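Local coordinates for voltage-sensor containing phosphatase (Ciona intestinalis, PDB 3V0D), which probably removes phosphate from phosphoinositides through a PTEN-like phosphatase domain joined to a C2 domain, under the control of a membrane voltage sensor, at residues A36-S41 / F48-G53; P98-L103 / A267-V272; D109-M114 / L141-K146; C237-A240 / N244-L247. The protein carries 1 engineered substitution. All coordinates share one frame; numbering follows the deposited sequence.

In the fold
From the N terminus, contact 1 (36-41 with 48-53) closes first, over a short loop of six residues, tying the end of strand 34-41 to the start of helix 52-62. Helix 100-115 then serves two contacts: its first turn joins 267-272 in contact 2, and farther along it meets the end of helix 131-143 in contact 3. Contact 2 spans 163 residues and bridges the phosphatase and C2 parts; both contact 3 and contact 4 fall within that span. Contact 4 (237-240 with 244-247) closes a turn of three residues between the two C2 sheets. Contacts 1 and 4, like contacts 3 and 4, have centres about 45 Å apart.

Contact 1: A36-S41 / F48-G53; sequences AMSFPS and FRNPIG
Ser-41 lies between Arg-49 and Ile-52 and is gripped through its backbone. Its CB sits over one face of the Arg-49 guanidinium, 3.6 Å from NE. A bend in the arginine chain at chi3 (-95°) turns the guanidinium so that this face lies against Ser-41 CB, and Arg-49 NH2 bonds to the carbonyl of Ser-42. Ser-41 N reaches Asn-50 O at 2.8 Å in an almost straight bond (173°), and Ser-41 O accepts from Ile-52 N, also at 2.8 Å and in the carbonyl plane. In the conformer described, one of two, Ser-41 OG turns back to Phe-39 O, meeting it from above the carbonyl plane.

The Asn-50 amide is directed to the Ser-38 side, its ND2 linked through one water to Ser-38 O; a second water gathers Ser-38 OG, Phe-39 O and Asn-50 N. Asn-50 OD1 accepts from Asp-26 N. Ile-52 lays CG1 against Pro-40 CB at 4.0 Å.

Pro-51 is the N-cap of helix 52-62, so the short parallel pairing at Ser-41 and Pro-51 runs directly into that helix. Strand 121-125 flanks strand 34-41, and Tyr-78 packs on both Pro-40 and Ile-52.

Contact 2: P98-L103 / A267-V272; sequences PTLVDL and AGDIKV
Asp-269 reaches from the start of strand 269-276 to the first turn of helix 100-115, where its carboxylate accepts a hydrogen bond from Leu-100 N. The distance from Leu-100 N to Asp-269 OD1 is 2.9 Å, with an angle of 158° at the hydrogen, and the donor stands 43° out of the carboxylate plane. The same oxygen accepts a hydrogen bond from a water, 2.7 Å from OD1, which in turn accepts from Val-101 N. Two successive N-H groups of the helix start are thus served by one oxygen, directly and through the water. Asp-269 OD2 has its own partners, Tyr-181 OH and Asn-295 ND2.

The remaining contacts are van der Waals approaches of carbon to the carboxylate. Thr-99 CB comes to 3.3 Å from Asp-269 OD1, and Leu-100 CG to 3.8 Å from OD2; each side chain crosses the aspartate at about a right angle.

Capping is the third element. Thr-99 is the N-cap residue: with chi1 at 64°, OG1 is swung into place to accept from Asp-102 N at 3.0 Å.

The threonine and the aspartate therefore share the N-H groups of the first turn. A carboxylate here would probably be favoured by the helix dipole, consistent with a polar link at this point between the phosphatase and C2 parts.

Contact 3: D109-M114 / L141-K146; sequences DAKVWM and LLEDGK. With PO4 (phosphate ion), chain D.
A single pair of side chains, Lys-111 and Glu-143, spans the gap between two segments whose closest CA atoms, those of Lys-111 and Asp-144, stand 8.4 Å apart. In the lysine conformer described, one of two, Lys-111 NZ lies 2.9 Å from Glu-143 OE1, a salt bridge whose hydrogen bond is weak. Lys-111 CE crowds the same oxygen just as closely, so the bridge is doubtful. The two chains cross at about a right angle, and both bend to meet: the lysine is extended until chi4 (61°) turns its ammonium aside, while the glutamate folds at chi2 (59°).

In that conformer a water may add a second link, from Lys-111 NZ to Asp-144 OD2. Asp-144 OD1 is met by Lys-146 NZ at 3.0 Å, from above the carboxylate plane. That ammonium also donates to O4 of a phosphate ion, 2.8 Å from NZ; the ion, probably from the crystallisation liquor, is bonded to His-33 ND1 as well.

Gly-145, at positive phi, closes helix 131-143 in a Schellman motif, turning the chain so that Lys-146 can reach back to Asp-144.

The pairing would tend to favour the charged forms of Asp-144 and Lys-146, although the phosphate end may be a feature of the crystal.

Contact 4: C237-A240 / N244-L247; sequences CKFA and NCAL
Cys-245 is the central bump, its side chain pushed into the hollow formed where 237-240 bends away from its strand. The sulfur stands 3.2 Å from Lys-238 O and 3.6 Å from Phe-239 CA, so the backbone of these two residues forms the floor of the hollow. On one flank Cys-237 meets it, CB against CB at 4.1 Å; on another comes the Phe-239 ring, whose CD1 is 4.0 Å from the sulfur. The sulfur lies 5.3 Å from the ring centroid and 67° off the ring normal, an oblique sulfur-aromatic contact. A chi1 of 67°, placing SG between the backbone N and the carbonyl carbon of Cys-245, directs the sulfur into this niche.

Leu-247 is the second bump. Its CB rests against the carbonyl oxygen of Phe-239, and its CD2 branch lies 4.0 Å from Phe-239 CB, covering the base of the aromatic side chain, while CD1 approaches the ring obliquely. Beside this packing, a water accepts from Leu-247 N and donates to Phe-239 O, joining the two backbones.

At the other end Cys-237 SG reaches the backbone of Asn-244, 3.5 Å from its O. The Asn-244 side chain bonds through ND2 to Leu-236 O and through OD1 to Asn-262 ND2.

Around the contact, Cys-258 touches both Phe-239 and Cys-245, and Met-225 packs on Cys-237 and Phe-239. Strand 232-238 edges the four-stranded sheet and strand 245-250 the five-stranded one, so the contact is a connection from sheet to sheet at the border of a C2 beta-sandwich, with side chains filling the seam between the layers.

Contact 1: A36-S41 / F48-G53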
loop_
_atom_site.group_PDB
_atom_site.type_symbol
_atom_site.label_atom_id
_atom_site.label_comp_id
_atom_site.label_asym_id
_atom_site.label_seq_id
_atom_site.Cartn_x
_atom_site.Cartn_y
_atom_site.Cartn_z
ATOM N N ALA A 36 -8.652 -7.359 12.826
ATOM C CA ALA A 36 -8.820 -6.691 11.545
ATOM C C ALA A 36 -10.309 -6.627 11.256
ATOM O O ALA A 36 -11.021 -7.615 11.443
ATOM C CB ALA A 36 -8.114 -7.460 10.459
ATOM N N MET A 37 -10.808 -5.485 10.780
ATOM C CA MET A 37 -12.250 -5.353 10.534
ATOM C C MET A 37 -12.501 -4.332 9.432
ATOM O O MET A 37 -11.589 -3.597 9.016
ATOM C CB MET A 37 -12.988 -5.004 11.838
ATOM C CG MET A 37 -12.588 -3.643 12.377
ATOM S SD MET A 37 -13.334 -3.370 14.000
ATOM C CE MET A 37 -12.819 -1.667 14.292
ATOM N N SER A 38 -13.742 -4.289 8.961
ATOM C CA SER A 38 -14.160 -3.311 7.964
ATOM C C SER A 38 -14.592 -1.996 8.630
ATOM O O SER A 38 -14.509 -1.840 9.861
ATOM C CB SER A 38 -15.262 -3.904 7.088
ATOM O OG SER A 38 -16.322 -4.338 7.886
ATOM N N PHE A 39 -15.023 -1.042 7.809
ATOM C CA PHE A 39 -15.296 0.291 8.308
ATOM C C PHE A 39 -16.528 0.325 9.239
ATOM O O PHE A 39 -17.572 -0.256 8.905
ATOM C CB PHE A 39 -15.559 1.213 7.128
ATOM C CG PHE A 39 -15.485 2.673 7.483
ATOM C CD1 PHE A 39 -14.255 3.321 7.470
ATOM C CD2 PHE A 39 -16.612 3.412 7.822
ATOM C CE1 PHE A 39 -14.131 4.655 7.790
ATOM C CE2 PHE A 39 -16.499 4.779 8.144
ATOM C CZ PHE A 39 -15.247 5.387 8.128
ATOM N N PRO A 40 -16.435 0.998 10.405
ATOM C CA PRO A 40 -17.616 1.139 11.283
ATOM C C PRO A 40 -18.521 2.210 10.681
ATOM O O PRO A 40 -18.214 3.412 10.738
ATOM C CB PRO A 40 -17.024 1.573 12.636
ATOM C CG PRO A 40 -15.646 1.955 12.414
ATOM C CD PRO A 40 -15.235 1.614 11.006
ATOM N N SER A 41 -19.638 1.764 10.115
ATOM C CA SER A 41 -20.427 2.583 9.214
ATOM C C SER A 41 -21.568 3.323 9.904
ATOM O O SER A 41 -22.060 2.909 10.951
ATOM C CB SER A 41 -20.953 1.688 8.100
ATOM O OG SER A 41 -19.862 1.054 7.455
ATOM N N PHE A 48 -24.313 -5.371 4.330
ATOM C CA PHE A 48 -22.916 -5.361 3.912
ATOM C C PHE A 48 -22.132 -4.254 4.578
ATOM O O PHE A 48 -21.221 -3.663 3.969
ATOM C CB PHE A 48 -22.779 -5.372 2.384
ATOM C CG PHE A 48 -23.624 -6.427 1.724
ATOM C CD1 PHE A 48 -23.589 -7.755 2.172
ATOM C CD2 PHE A 48 -24.474 -6.100 0.677
ATOM C CE1 PHE A 48 -24.389 -8.738 1.569
ATOM C CE2 PHE A 48 -25.267 -7.075 0.078
ATOM C CZ PHE A 48 -25.230 -8.391 0.525
ATOM N N ARG A 49 -22.473 -3.982 5.840
ATOM C CA ARG A 49 -21.668 -3.072 6.643
ATOM C C ARG A 49 -21.807 -3.339 8.133
ATOM O O ARG A 49 -22.828 -3.874 8.591
ATOM C CB ARG A 49 -22.013 -1.629 6.307
ATOM C CG ARG A 49 -23.466 -1.309 6.500
ATOM C CD ARG A 49 -23.969 -0.198 5.552
ATOM N NE ARG A 49 -23.925 1.117 6.202
ATOM C CZ ARG A 49 -23.736 2.277 5.577
ATOM N NH1 ARG A 49 -23.569 2.314 4.258
ATOM N NH2 ARG A 49 -23.709 3.410 6.275
ATOM N N ASN A 50 -20.772 -2.959 8.875
ATOM C CA ASN A 50 -20.762 -3.040 10.317
ATOM C C ASN A 50 -21.292 -1.734 10.884
ATOM O O ASN A 50 -20.653 -0.720 10.758
ATOM C CB ASN A 50 -19.318 -3.141 10.824
ATOM C CG ASN A 50 -18.666 -4.499 10.601
ATOM O OD1 ASN A 50 -19.276 -5.437 10.070
ATOM N ND2 ASN A 50 -17.390 -4.596 10.995
ATOM N N PRO A 51 -22.480 -1.736 11.497
ATOM C CA PRO A 51 -22.995 -0.481 12.064
ATOM C C PRO A 51 -22.110 -0.021 13.210
ATOM O O PRO A 51 -21.751 -0.824 14.081
ATOM C CB PRO A 51 -24.386 -0.873 12.569
ATOM C CG PRO A 51 -24.741 -2.143 11.838
ATOM C CD PRO A 51 -23.417 -2.856 11.677
ATOM N N ILE A 52 -21.762 1.264 13.214
ATOM C CA ILE A 52 -20.846 1.796 14.233
ATOM C C ILE A 52 -21.347 1.566 15.667
ATOM O O ILE A 52 -20.542 1.300 16.557
ATOM C CB ILE A 52 -20.514 3.283 13.987
ATOM C CG1 ILE A 52 -19.415 3.760 14.939
ATOM C CG2 ILE A 52 -21.772 4.163 14.083
ATOM C CD1 ILE A 52 -18.706 5.015 14.445
ATOM N N GLY A 53 -22.663 1.640 15.879
ATOM C CA GLY A 53 -23.229 1.345 17.190
ATOM C C GLY A 53 -22.913 -0.070 17.650
ATOM O O GLY A 53 -22.614 -0.293 18.829
HETATM O O HOH W 1 -15.947 -2.329 12.121
HETATM O O HOH W 2 -18.275 -2.487 7.559
#

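Contact 2: P98-L103 / A267-V272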
loop_
_atom_site.group_PDB
_atom_site.type_symbol
_atom_site.label_atom_id
_atom_site.label_comp_id
_atom_site.label_asym_id
_atom_site.label_seq_id
_atom_site.Cartn_x
_atom_site.Cartn_y
_atom_site.Cartn_z
ATOM N N PRO A 98 0.873 3.934 3.548
ATOM C CA PRO A 98 1.262 5.031 4.440
ATOM C C PRO A 98 2.674 5.508 4.070
ATOM O O PRO A 98 3.479 4.749 3.528
ATOM C CB PRO A 98 1.309 4.337 5.807
ATOM C CG PRO A 98 1.754 2.939 5.494
ATOM C CD PRO A 98 1.025 2.608 4.191
ATOM N N THR A 99 2.986 6.739 4.451
ATOM C CA THR A 99 4.387 7.131 4.425
ATOM C C THR A 99 5.153 6.279 5.449
ATOM O O THR A 99 4.567 5.795 6.431
ATOM C CB THR A 99 4.586 8.617 4.728
ATOM O OG1 THR A 99 4.158 8.871 6.074
ATOM C CG2 THR A 99 3.872 9.501 3.721
ATOM N N LEU A 100 6.464 6.134 5.256
ATOM C CA LEU A 100 7.246 5.412 6.263
ATOM C C LEU A 100 7.228 6.137 7.585
ATOM O O LEU A 100 7.139 5.484 8.631
ATOM C CB LEU A 100 8.668 5.081 5.796
ATOM C CG LEU A 100 8.776 4.033 4.682
ATOM C CD1 LEU A 100 10.246 3.805 4.359
ATOM C CD2 LEU A 100 8.103 2.715 5.048
ATOM N N VAL A 101 7.262 7.473 7.568
ATOM C CA VAL A 101 7.123 8.217 8.819
ATOM C C VAL A 101 5.825 7.828 9.517
ATOM O O VAL A 101 5.804 7.565 10.731
ATOM C CB VAL A 101 7.212 9.720 8.559
ATOM C CG1 VAL A 101 6.704 10.523 9.751
ATOM C CG2 VAL A 101 8.635 10.103 8.220
ATOM N N ASP A 102 4.708 7.820 8.787
ATOM C CA ASP A 102 3.438 7.471 9.405
ATOM C C ASP A 102 3.376 6.027 9.862
ATOM O O ASP A 102 2.779 5.720 10.895
ATOM C CB ASP A 102 2.266 7.739 8.473
ATOM C CG ASP A 102 1.939 9.223 8.321
ATOM O OD1 ASP A 102 2.596 10.052 8.945
ATOM O OD2 ASP A 102 1.008 9.548 7.566
ATOM N N LEU A 103 3.980 5.113 9.100
ATOM C CA LEU A 103 4.020 3.722 9.512
ATOM C C LEU A 103 4.794 3.565 10.827
ATOM O O LEU A 103 4.323 2.863 11.742
ATOM C CB LEU A 103 4.633 2.871 8.405
ATOM C CG LEU A 103 4.684 1.354 8.661
ATOM C CD1 LEU A 103 3.316 0.770 8.960
ATOM C CD2 LEU A 103 5.338 0.656 7.474
ATOM N N ALA A 267 12.375 13.440 -2.093
ATOM C CA ALA A 267 12.813 12.804 -0.858
ATOM C C ALA A 267 11.594 12.145 -0.229
ATOM O O ALA A 267 10.477 12.660 -0.321
ATOM C CB ALA A 267 13.411 13.846 0.088
ATOM N N GLY A 268 11.807 10.987 0.365
ATOM C CA GLY A 268 10.736 10.306 1.077
ATOM C C GLY A 268 9.933 9.379 0.183
ATOM O O GLY A 268 10.469 8.727 -0.712
ATOM N N ASP A 269 8.640 9.292 0.451
ATOM C CA ASP A 269 7.776 8.336 -0.254
ATOM C C ASP A 269 7.260 8.993 -1.525
ATOM O O ASP A 269 6.653 10.070 -1.485
ATOM C CB ASP A 269 6.674 7.892 0.682
ATOM C CG ASP A 269 7.234 7.151 1.870
ATOM O OD1 ASP A 269 7.219 7.718 2.972
ATOM O OD2 ASP A 269 7.806 6.065 1.643
ATOM N N ILE A 270 7.538 8.357 -2.654
ATOM C CA ILE A 270 7.221 8.889 -3.966
ATOM C C ILE A 270 6.257 7.930 -4.638
ATOM O O ILE A 270 6.470 6.708 -4.621
ATOM C CB ILE A 270 8.515 9.050 -4.801
ATOM C CG1 ILE A 270 9.551 9.940 -4.072
ATOM C CG2 ILE A 270 8.226 9.577 -6.204
ATOM C CD1 ILE A 270 9.083 11.344 -3.781
ATOM N N LYS A 271 5.213 8.481 -5.238
ATOM C CA LYS A 271 4.234 7.714 -5.993
ATOM C C LYS A 271 4.371 8.097 -7.457
ATOM O O LYS A 271 4.428 9.287 -7.792
ATOM C CB LYS A 271 2.846 8.073 -5.485
ATOM C CG LYS A 271 1.713 7.324 -6.126
ATOM C CD LYS A 271 0.354 7.879 -5.648
ATOM C CE LYS A 271 -0.794 7.083 -6.155
ATOM N NZ LYS A 271 -2.045 7.646 -5.664
ATOM N N VAL A 272 4.415 7.101 -8.329
ATOM C CA VAL A 272 4.593 7.327 -9.757
ATOM C C VAL A 272 3.418 6.671 -10.452
ATOM O O VAL A 272 3.173 5.466 -10.276
ATOM C CB VAL A 272 5.921 6.728 -10.248
ATOM C CG1 VAL A 272 6.138 7.063 -11.702
ATOM C CG2 VAL A 272 7.086 7.248 -9.395
HETATM O O HOH W 3 8.442 8.790 5.139
#

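Contact 3: D109-M114 / L141-K146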
loop_
_atom_site.group_PDB
_atom_site.type_symbol
_atom_site.label_atom_id
_atom_site.label_comp_id
_atom_site.label_asym_id
_atom_site.label_seq_id
_atom_site.Cartn_x
_atom_site.Cartn_y
_atom_site.Cartn_z
ATOM N N ASP A 109 2.999 4.034 18.426
ATOM C CA ASP A 109 1.759 4.199 19.163
ATOM C C ASP A 109 1.206 2.854 19.647
ATOM O O ASP A 109 0.831 2.692 20.819
ATOM C CB ASP A 109 0.741 4.958 18.317
ATOM C CG ASP A 109 -0.596 5.123 19.026
ATOM O OD1 ASP A 109 -1.437 4.218 18.951
ATOM O OD2 ASP A 109 -0.769 6.148 19.735
ATOM N N ALA A 110 1.199 1.873 18.745
ATOM C CA ALA A 110 0.728 0.545 19.090
ATOM C C ALA A 110 1.644 -0.106 20.140
ATOM O O ALA A 110 1.157 -0.751 21.074
ATOM C CB ALA A 110 0.598 -0.327 17.836
ATOM N N LYS A 111 2.967 0.064 19.984
ATOM C CA LYS A 111 3.901 -0.514 20.956
ATOM C C LYS A 111 3.638 0.021 22.361
ATOM O O LYS A 111 3.583 -0.765 23.324
ATOM C CB LYS A 111 5.358 -0.322 20.530
ATOM C CG LYS A 111 6.270 -1.418 21.081
ATOM C CD LYS A 111 7.659 -1.462 20.443
ATOM C CE LYS A 111 8.462 -2.767 20.814
ATOM N NZ LYS A 111 7.885 -4.130 20.403
ATOM N N VAL A 112 3.503 1.339 22.488
ATOM C CA VAL A 112 3.277 1.975 23.794
ATOM C C VAL A 112 1.974 1.448 24.402
ATOM O O VAL A 112 1.905 1.102 25.579
ATOM C CB VAL A 112 3.297 3.510 23.668
ATOM C CG1 VAL A 112 2.802 4.199 24.941
ATOM C CG2 VAL A 112 4.712 4.001 23.354
ATOM N N TRP A 113 0.930 1.391 23.589
ATOM C CA TRP A 113 -0.361 0.912 24.049
ATOM C C TRP A 113 -0.301 -0.543 24.487
ATOM O O TRP A 113 -0.816 -0.902 25.549
ATOM C CB TRP A 113 -1.383 1.124 22.942
ATOM C CG TRP A 113 -2.674 0.420 23.188
ATOM C CD1 TRP A 113 -3.154 -0.644 22.498
ATOM C CD2 TRP A 113 -3.657 0.740 24.171
ATOM N NE1 TRP A 113 -4.352 -1.022 22.991
ATOM C CE2 TRP A 113 -4.688 -0.205 24.038
ATOM C CE3 TRP A 113 -3.744 1.715 25.178
ATOM C CZ2 TRP A 113 -5.826 -0.193 24.842
ATOM C CZ3 TRP A 113 -4.882 1.721 25.987
ATOM C CH2 TRP A 113 -5.903 0.769 25.806
ATOM N N MET A 114 0.325 -1.393 23.679
ATOM C CA MET A 114 0.318 -2.811 23.957
ATOM C C MET A 114 1.241 -3.166 25.128
ATOM O O MET A 114 0.938 -4.056 25.917
ATOM C CB MET A 114 0.637 -3.609 22.688
ATOM C CG MET A 114 -0.463 -3.447 21.611
ATOM S SD MET A 114 -1.985 -4.240 22.087
ATOM C CE MET A 114 -1.782 -5.724 21.185
ATOM N N LEU A 141 2.779 -7.449 13.331
ATOM C CA LEU A 141 3.168 -8.809 13.661
ATOM C C LEU A 141 4.667 -9.015 13.577
ATOM O O LEU A 141 5.226 -9.779 14.366
ATOM C CB LEU A 141 2.421 -9.806 12.783
ATOM C CG LEU A 141 0.924 -9.848 13.013
ATOM C CD1 LEU A 141 0.246 -10.681 11.927
ATOM C CD2 LEU A 141 0.576 -10.321 14.453
ATOM N N LEU A 142 5.325 -8.328 12.640
ATOM C CA LEU A 142 6.779 -8.312 12.578
ATOM C C LEU A 142 7.356 -7.625 13.813
ATOM O O LEU A 142 8.301 -8.117 14.439
ATOM C CB LEU A 142 7.273 -7.571 11.336
ATOM C CG LEU A 142 7.107 -8.269 10.006
ATOM C CD1 LEU A 142 7.460 -7.319 8.865
ATOM C CD2 LEU A 142 7.940 -9.552 9.952
ATOM N N GLU A 143 6.822 -6.453 14.153
ATOM C CA GLU A 143 7.310 -5.728 15.346
ATOM C C GLU A 143 7.178 -6.587 16.602
ATOM O O GLU A 143 8.073 -6.597 17.453
ATOM C CB GLU A 143 6.529 -4.430 15.530
ATOM C CG GLU A 143 6.967 -3.690 16.804
ATOM C CD GLU A 143 8.445 -3.330 16.840
ATOM O OE1 GLU A 143 8.987 -3.124 17.959
ATOM O OE2 GLU A 143 9.067 -3.264 15.765
ATOM N N ASP A 144 6.066 -7.299 16.718
ATOM C CA ASP A 144 5.772 -8.084 17.894
ATOM C C ASP A 144 6.516 -9.406 17.905
ATOM O O ASP A 144 6.440 -10.135 18.876
ATOM C CB ASP A 144 4.258 -8.323 17.959
ATOM C CG ASP A 144 3.751 -8.602 19.364
ATOM O OD1 ASP A 144 2.788 -9.388 19.464
ATOM O OD2 ASP A 144 4.299 -8.035 20.348
ATOM N N GLY A 145 7.228 -9.740 16.835
ATOM C CA GLY A 145 8.117 -10.895 16.806
ATOM C C GLY A 145 7.482 -12.217 16.446
ATOM O O GLY A 145 8.157 -13.221 16.480
ATOM N N LYS A 146 6.200 -12.213 16.089
ATOM C CA LYS A 146 5.520 -13.452 15.709
ATOM C C LYS A 146 6.086 -14.049 14.426
ATOM O O LYS A 146 6.070 -15.280 14.241
ATOM C CB LYS A 146 4.007 -13.220 15.618
ATOM C CG LYS A 146 3.410 -13.201 17.056
ATOM C CD LYS A 146 1.993 -12.747 17.197
ATOM C CE LYS A 146 1.520 -12.946 18.640
ATOM N NZ LYS A 146 2.367 -12.307 19.680
HETATM P P PO4 D . -0.213 -12.367 22.584
HETATM O O1 PO4 D . 0.444 -11.096 23.065
HETATM O O2 PO4 D . -0.711 -13.079 23.827
HETATM O O3 PO4 D . -1.376 -11.956 21.703
HETATM O O4 PO4 D . 0.774 -13.208 21.841
HETATM O O HOH W 4 5.815 -5.587 20.826
#

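Contact 4: C237-A240 / N244-L247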
loop_
_atom_site.group_PDB
_atom_site.type_symbol
_atom_site.label_atom_id
_atom_site.label_comp_id
_atom_site.label_asym_id
_atom_site.label_seq_id
_atom_site.Cartn_x
_atom_site.Cartn_y
_atom_site.Cartn_z
ATOM N N CYS A 237 5.140 14.219 -17.113
ATOM C CA CYS A 237 5.827 13.988 -18.384
ATOM C C CYS A 237 4.836 13.393 -19.371
ATOM O O CYS A 237 4.143 12.440 -19.041
ATOM C CB CYS A 237 6.957 12.977 -18.217
ATOM S SG CYS A 237 8.211 13.453 -16.981
ATOM N N LYS A 238 4.783 13.939 -20.581
ATOM C CA LYS A 238 3.893 13.410 -21.628
ATOM C C LYS A 238 4.801 12.963 -22.760
ATOM O O LYS A 238 5.500 13.770 -23.372
ATOM C CB LYS A 238 2.856 14.446 -22.085
ATOM C CG LYS A 238 2.103 15.089 -20.930
ATOM C CD LYS A 238 1.069 16.076 -21.411
ATOM C CE LYS A 238 0.396 16.748 -20.241
ATOM N NZ LYS A 238 -0.721 17.626 -20.648
ATOM N N PHE A 239 4.829 11.656 -22.991
ATOM C CA PHE A 239 5.926 11.066 -23.764
ATOM C C PHE A 239 5.926 11.457 -25.240
ATOM O O PHE A 239 6.970 11.837 -25.767
ATOM C CB PHE A 239 5.886 9.536 -23.643
ATOM C CG PHE A 239 6.203 8.971 -22.266
ATOM C CD1 PHE A 239 6.468 9.772 -21.139
ATOM C CD2 PHE A 239 6.225 7.583 -22.121
ATOM C CE1 PHE A 239 6.751 9.179 -19.905
ATOM C CE2 PHE A 239 6.477 6.995 -20.903
ATOM C CZ PHE A 239 6.746 7.791 -19.793
ATOM N N ALA A 240 4.787 11.339 -25.919
ATOM C CA ALA A 240 4.771 11.591 -27.374
ATOM C C ALA A 240 5.219 13.010 -27.689
ATOM O O ALA A 240 5.921 13.258 -28.676
ATOM C CB ALA A 240 3.386 11.342 -27.946
ATOM N N ASN A 244 8.329 17.832 -20.721
ATOM C CA ASN A 244 9.285 17.448 -19.672
ATOM C C ASN A 244 9.958 16.100 -19.922
ATOM O O ASN A 244 10.342 15.420 -18.964
ATOM C CB ASN A 244 8.656 17.448 -18.269
ATOM C CG ASN A 244 8.312 18.813 -17.774
ATOM O OD1 ASN A 244 9.077 19.780 -17.957
ATOM N ND2 ASN A 244 7.171 18.911 -17.098
ATOM N N CYS A 245 10.187 15.723 -21.185
ATOM C CA CYS A 245 10.805 14.424 -21.432
ATOM C C CYS A 245 11.230 14.310 -22.888
ATOM O O CYS A 245 10.965 15.189 -23.700
ATOM C CB CYS A 245 9.845 13.264 -21.057
ATOM S SG CYS A 245 8.404 13.169 -22.114
ATOM N N ALA A 246 11.890 13.199 -23.196
ATOM C CA ALA A 246 12.251 12.843 -24.569
ATOM C C ALA A 246 12.161 11.335 -24.721
ATOM O O ALA A 246 12.905 10.589 -24.082
ATOM C CB ALA A 246 13.642 13.338 -24.917
ATOM N N LEU A 247 11.247 10.879 -25.566
ATOM C CA LEU A 247 10.966 9.464 -25.748
ATOM C C LEU A 247 11.761 8.834 -26.870
ATOM O O LEU A 247 11.869 9.413 -27.950
ATOM C CB LEU A 247 9.483 9.341 -26.108
ATOM C CG LEU A 247 8.938 7.959 -26.490
ATOM C CD1 LEU A 247 8.996 7.028 -25.313
ATOM C CD2 LEU A 247 7.517 8.063 -27.033
HETATM O O HOH W 5 9.454 12.823 -26.831
#